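Local structure of uncharacterized conserved protein (Staphylococcus epidermidis, 3FRM) at residues Asp118-Tyr132 with Glu165-Val179. The protein is of unknown function but carries a GNAT-type acetyltransferase domain, so it probably transfers acyl groups from a coenzyme A thioester. Sequence-based numbering, arbitrary orientation.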
# COMPACT_ATOMS: atom_id res chain seq x y z
N ASP A 118 2.16 -5.78 27.94
CA ASP A 118 3.32 -5.14 28.56
C ASP A 118 4.23 -4.41 27.54
O ASP A 118 5.19 -4.99 26.99
CB ASP A 118 4.11 -6.09 29.44
CG ASP A 118 5.19 -5.37 30.23
OD1 ASP A 118 5.26 -5.57 31.45
OD2 ASP A 118 5.95 -4.57 29.66
N VAL A 119 3.93 -3.14 27.32
CA VAL A 119 4.68 -2.30 26.43
C VAL A 119 4.79 -0.97 27.15
O VAL A 119 3.79 -0.33 27.47
CB VAL A 119 3.93 -2.04 25.08
CG1 VAL A 119 4.69 -1.07 24.24
CG2 VAL A 119 3.69 -3.33 24.30
N ASP A 120 5.99 -0.54 27.41
CA ASP A 120 6.12 0.64 28.19
C ASP A 120 6.37 1.77 27.20
O ASP A 120 7.24 1.67 26.35
CB ASP A 120 7.23 0.42 29.22
CG ASP A 120 7.79 1.71 29.80
OD1 ASP A 120 6.98 2.57 30.24
OD2 ASP A 120 9.06 1.83 29.86
N ILE A 121 5.55 2.83 27.30
CA ILE A 121 5.51 3.94 26.32
C ILE A 121 5.87 5.25 26.99
O ILE A 121 5.20 5.66 27.94
CB ILE A 121 4.12 4.11 25.65
CG1 ILE A 121 3.62 2.77 25.09
CG2 ILE A 121 4.17 5.20 24.55
CD1 ILE A 121 2.25 2.83 24.28
N GLN A 122 6.90 5.92 26.48
CA GLN A 122 7.47 7.08 27.14
C GLN A 122 7.48 8.26 26.19
O GLN A 122 7.71 8.08 24.99
CB GLN A 122 8.91 6.78 27.64
CG GLN A 122 9.01 5.66 28.69
CD GLN A 122 10.48 5.28 29.13
OE1 GLN A 122 11.48 5.99 28.86
NE2 GLN A 122 10.60 4.14 29.77
N LEU A 123 7.24 9.46 26.71
CA LEU A 123 7.56 10.71 26.00
C LEU A 123 9.05 10.79 25.84
O LEU A 123 9.78 10.45 26.77
CB LEU A 123 7.09 11.94 26.78
CG LEU A 123 5.73 12.49 26.34
CD1 LEU A 123 4.56 11.63 26.88
CD2 LEU A 123 5.60 13.96 26.79
N VAL A 124 9.54 11.22 24.69
CA VAL A 124 11.00 11.24 24.55
C VAL A 124 11.63 12.49 25.17
O VAL A 124 11.08 13.57 25.10
CB VAL A 124 11.50 10.99 23.10
CG1 VAL A 124 10.65 9.92 22.44
CG2 VAL A 124 11.50 12.26 22.28
N SER A 125 12.76 12.32 25.81
CA SER A 125 13.47 13.45 26.34
C SER A 125 14.92 13.14 26.14
O SER A 125 15.26 12.08 25.58
CB SER A 125 13.20 13.60 27.82
OG SER A 125 13.56 12.39 28.47
N SER A 126 15.76 14.06 26.64
CA SER A 126 17.21 13.94 26.54
C SER A 126 17.58 12.56 27.03
O SER A 126 18.63 12.03 26.66
CB SER A 126 17.88 15.01 27.39
OG SER A 126 17.66 14.78 28.78
N ASN A 127 16.71 11.97 27.85
CA ASN A 127 17.01 10.75 28.57
C ASN A 127 16.88 9.52 27.73
O ASN A 127 17.58 8.54 27.91
CB ASN A 127 16.11 10.62 29.78
CG ASN A 127 16.53 11.54 30.93
OD1 ASN A 127 17.47 12.34 30.80
ND2 ASN A 127 15.83 11.42 32.05
N ASN A 128 15.95 9.56 26.81
CA ASN A 128 15.72 8.41 25.98
C ASN A 128 15.81 8.72 24.51
O ASN A 128 15.62 7.82 23.72
CB ASN A 128 14.38 7.72 26.33
CG ASN A 128 13.19 8.63 26.14
OD1 ASN A 128 13.27 9.70 25.53
ND2 ASN A 128 12.10 8.23 26.69
N ILE A 129 16.16 9.95 24.13
CA ILE A 129 16.21 10.35 22.70
C ILE A 129 16.97 9.42 21.77
O ILE A 129 16.63 9.30 20.56
CB ILE A 129 16.76 11.81 22.49
CG1 ILE A 129 16.71 12.23 21.02
CG2 ILE A 129 18.20 11.93 22.93
CD1 ILE A 129 15.33 11.95 20.30
N ASN A 130 18.04 8.82 22.29
CA ASN A 130 18.88 7.89 21.53
C ASN A 130 18.15 6.56 21.24
O ASN A 130 18.42 5.92 20.21
CB ASN A 130 20.23 7.61 22.20
CG ASN A 130 21.29 8.69 21.91
OD1 ASN A 130 21.82 9.27 22.84
ND2 ASN A 130 21.58 8.98 20.63
N ASP A 131 17.25 6.14 22.14
CA ASP A 131 16.44 4.98 21.88
C ASP A 131 15.47 5.28 20.75
O ASP A 131 15.14 4.39 19.98
CB ASP A 131 15.60 4.58 23.12
CG ASP A 131 16.45 3.99 24.23
OD1 ASP A 131 16.00 4.11 25.39
OD2 ASP A 131 17.54 3.42 23.96
N TYR A 132 14.97 6.50 20.68
CA TYR A 132 14.07 6.86 19.62
C TYR A 132 14.85 6.74 18.28
O TYR A 132 14.43 6.06 17.35
CB TYR A 132 13.52 8.28 19.87
CG TYR A 132 12.80 8.88 18.70
CD1 TYR A 132 11.43 8.85 18.62
CD2 TYR A 132 13.52 9.53 17.65
CE1 TYR A 132 10.74 9.40 17.56
CE2 TYR A 132 12.82 10.12 16.52
CZ TYR A 132 11.41 10.02 16.50
OH TYR A 132 10.63 10.53 15.46
N GLU A 165 5.69 16.34 19.57
CA GLU A 165 5.99 15.39 20.65
C GLU A 165 6.31 14.00 20.07
O GLU A 165 5.85 13.67 18.97
CB GLU A 165 4.85 15.29 21.66
CG GLU A 165 5.07 16.05 23.02
CD GLU A 165 6.52 16.44 23.33
OE1 GLU A 165 6.81 17.66 23.21
OE2 GLU A 165 7.37 15.56 23.68
N ARG A 166 7.12 13.21 20.78
CA ARG A 166 7.53 11.91 20.28
C ARG A 166 7.40 10.79 21.30
O ARG A 166 7.57 10.99 22.51
CB ARG A 166 8.94 11.99 19.74
CG ARG A 166 9.09 12.96 18.61
CD ARG A 166 10.53 13.38 18.48
NE ARG A 166 10.79 14.01 17.21
CZ ARG A 166 10.80 15.31 17.01
NH1 ARG A 166 10.58 16.15 18.01
NH2 ARG A 166 10.99 15.76 15.77
N LEU A 167 7.07 9.59 20.80
CA LEU A 167 6.99 8.41 21.66
C LEU A 167 7.97 7.27 21.33
O LEU A 167 8.27 7.05 20.19
CB LEU A 167 5.56 7.91 21.63
CG LEU A 167 4.60 8.96 22.19
CD1 LEU A 167 3.14 8.57 21.93
CD2 LEU A 167 4.84 9.24 23.67
N VAL A 168 8.48 6.57 22.34
CA VAL A 168 9.25 5.35 22.14
C VAL A 168 8.56 4.31 22.97
O VAL A 168 8.29 4.54 24.16
CB VAL A 168 10.71 5.46 22.70
CG1 VAL A 168 11.50 4.15 22.51
CG2 VAL A 168 11.46 6.56 22.04
N ALA A 169 8.27 3.16 22.35
CA ALA A 169 7.76 2.01 23.07
C ALA A 169 8.90 1.04 23.36
O ALA A 169 9.84 0.87 22.51
CB ALA A 169 6.70 1.32 22.28
N TYR A 170 8.82 0.42 24.55
CA TYR A 170 9.78 -0.59 24.95
C TYR A 170 9.08 -1.87 25.27
O TYR A 170 8.03 -1.87 25.93
CB TYR A 170 10.58 -0.20 26.21
CG TYR A 170 11.39 1.07 26.11
CD1 TYR A 170 12.80 1.01 26.10
CD2 TYR A 170 10.78 2.32 26.04
CE1 TYR A 170 13.58 2.16 26.01
CE2 TYR A 170 11.56 3.49 25.94
CZ TYR A 170 12.96 3.40 25.95
OH TYR A 170 13.73 4.54 25.90
N VAL A 171 9.70 -2.97 24.82
CA VAL A 171 9.36 -4.32 25.29
C VAL A 171 10.64 -4.85 25.90
O VAL A 171 11.72 -4.79 25.27
CB VAL A 171 8.86 -5.23 24.15
CG1 VAL A 171 8.50 -6.61 24.69
CG2 VAL A 171 7.67 -4.60 23.51
N ASN A 172 10.50 -5.37 27.12
CA ASN A 172 11.61 -5.78 28.00
C ASN A 172 12.77 -4.78 27.98
O ASN A 172 13.89 -5.21 27.70
CB ASN A 172 12.19 -7.17 27.62
CG ASN A 172 11.18 -8.09 26.95
OD1 ASN A 172 10.43 -8.80 27.62
ND2 ASN A 172 11.19 -8.12 25.63
N HIS A 173 12.54 -3.49 28.26
CA HIS A 173 13.62 -2.44 28.23
C HIS A 173 14.38 -2.27 26.90
O HIS A 173 15.43 -1.64 26.86
CB HIS A 173 14.65 -2.60 29.37
CG HIS A 173 14.02 -2.91 30.68
ND1 HIS A 173 13.87 -4.20 31.13
CD2 HIS A 173 13.43 -2.11 31.60
CE1 HIS A 173 13.23 -4.19 32.29
NE2 HIS A 173 12.95 -2.93 32.59
N GLN A 174 13.84 -2.80 25.81
CA GLN A 174 14.50 -2.61 24.52
C GLN A 174 13.59 -1.69 23.67
O GLN A 174 12.38 -1.93 23.56
CB GLN A 174 14.77 -3.99 23.89
CG GLN A 174 15.24 -4.00 22.41
CD GLN A 174 15.06 -5.36 21.68
OE1 GLN A 174 15.33 -5.48 20.47
NE2 GLN A 174 14.60 -6.38 22.41
N PRO A 175 14.16 -0.59 23.13
CA PRO A 175 13.26 0.27 22.36
C PRO A 175 12.85 -0.41 21.04
O PRO A 175 13.66 -1.06 20.41
CB PRO A 175 14.09 1.51 22.10
CG PRO A 175 15.53 1.03 22.12
CD PRO A 175 15.57 -0.16 23.05
N VAL A 176 11.60 -0.25 20.65
CA VAL A 176 10.99 -1.09 19.66
C VAL A 176 9.97 -0.39 18.68
O VAL A 176 9.74 -0.87 17.58
CB VAL A 176 10.39 -2.27 20.41
CG1 VAL A 176 8.95 -2.57 20.00
CG2 VAL A 176 11.33 -3.48 20.35
N GLY A 177 9.39 0.73 19.10
CA GLY A 177 8.34 1.45 18.34
C GLY A 177 8.48 2.96 18.50
O GLY A 177 8.82 3.44 19.58
N ILE A 178 8.21 3.74 17.46
CA ILE A 178 8.22 5.19 17.63
C ILE A 178 7.06 5.89 16.91
O ILE A 178 6.40 5.32 16.01
CB ILE A 178 9.63 5.85 17.24
CG1 ILE A 178 9.94 5.59 15.77
CG2 ILE A 178 10.79 5.30 18.17
CD1 ILE A 178 11.30 6.30 15.29
N VAL A 179 6.76 7.12 17.31
CA VAL A 179 5.82 7.90 16.51
C VAL A 179 6.02 9.32 16.92
O VAL A 179 6.41 9.56 18.05
CB VAL A 179 4.34 7.42 16.73
CG1 VAL A 179 3.88 7.53 18.26
CG2 VAL A 179 3.39 8.11 15.76
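Asp120 and Tyr170 pair through their backbones, as do Gln122 and Val168. Strand 120-123 thereby joins strand 165-171 as the antiparallel edge of the sheet. Strands 165-171 and 174-183 form a β-hairpin with a type I' turn at Val171-Gln174. With 120-123 before the two helices, the order is consistent with the first strands of a GNAT fold.

Tyr170 reaches from the sheet to helix 129-136. Tyr170 CB lies 3.8 Å from Asp120 O. Its CG stands beside the backbone N (chi1 -60°), which lays the ring along Asp120 and Gln122. Asp120 O sits at the ring edge, 3.6 Å from Tyr170 CD2. Tyr170 CE2 is 3.8 Å from Gln122 CD, with amide and ring planes 27° apart. At the tip, Tyr170 OH donates to Asp131 OD1 at 2.4 Å as modelled, a doubtfully short length. This joins the first turn of the helix to strand 165-171. Asn128 CB touches Tyr170 OH at 3.3 Å.

On the sheet face carrying Gln122, Val168 and Tyr170, the Tyr132 ring has Ile178 CD1 over one side, a CH-pi contact, and Arg166 CD over the other. Tyr132 OH bonds Asp180, and Arg166 bonds Asp162, a sodium-site residue.

Gln122 NE2 donates to Asp120 OD2, and OE1 accepts on a lone pair from Asn128 ND2. Asn128 ND2 also gives to Leu123 O, and OD1 takes Ser125 N. These bonds tie the strand to the loop leading into helix 129-136.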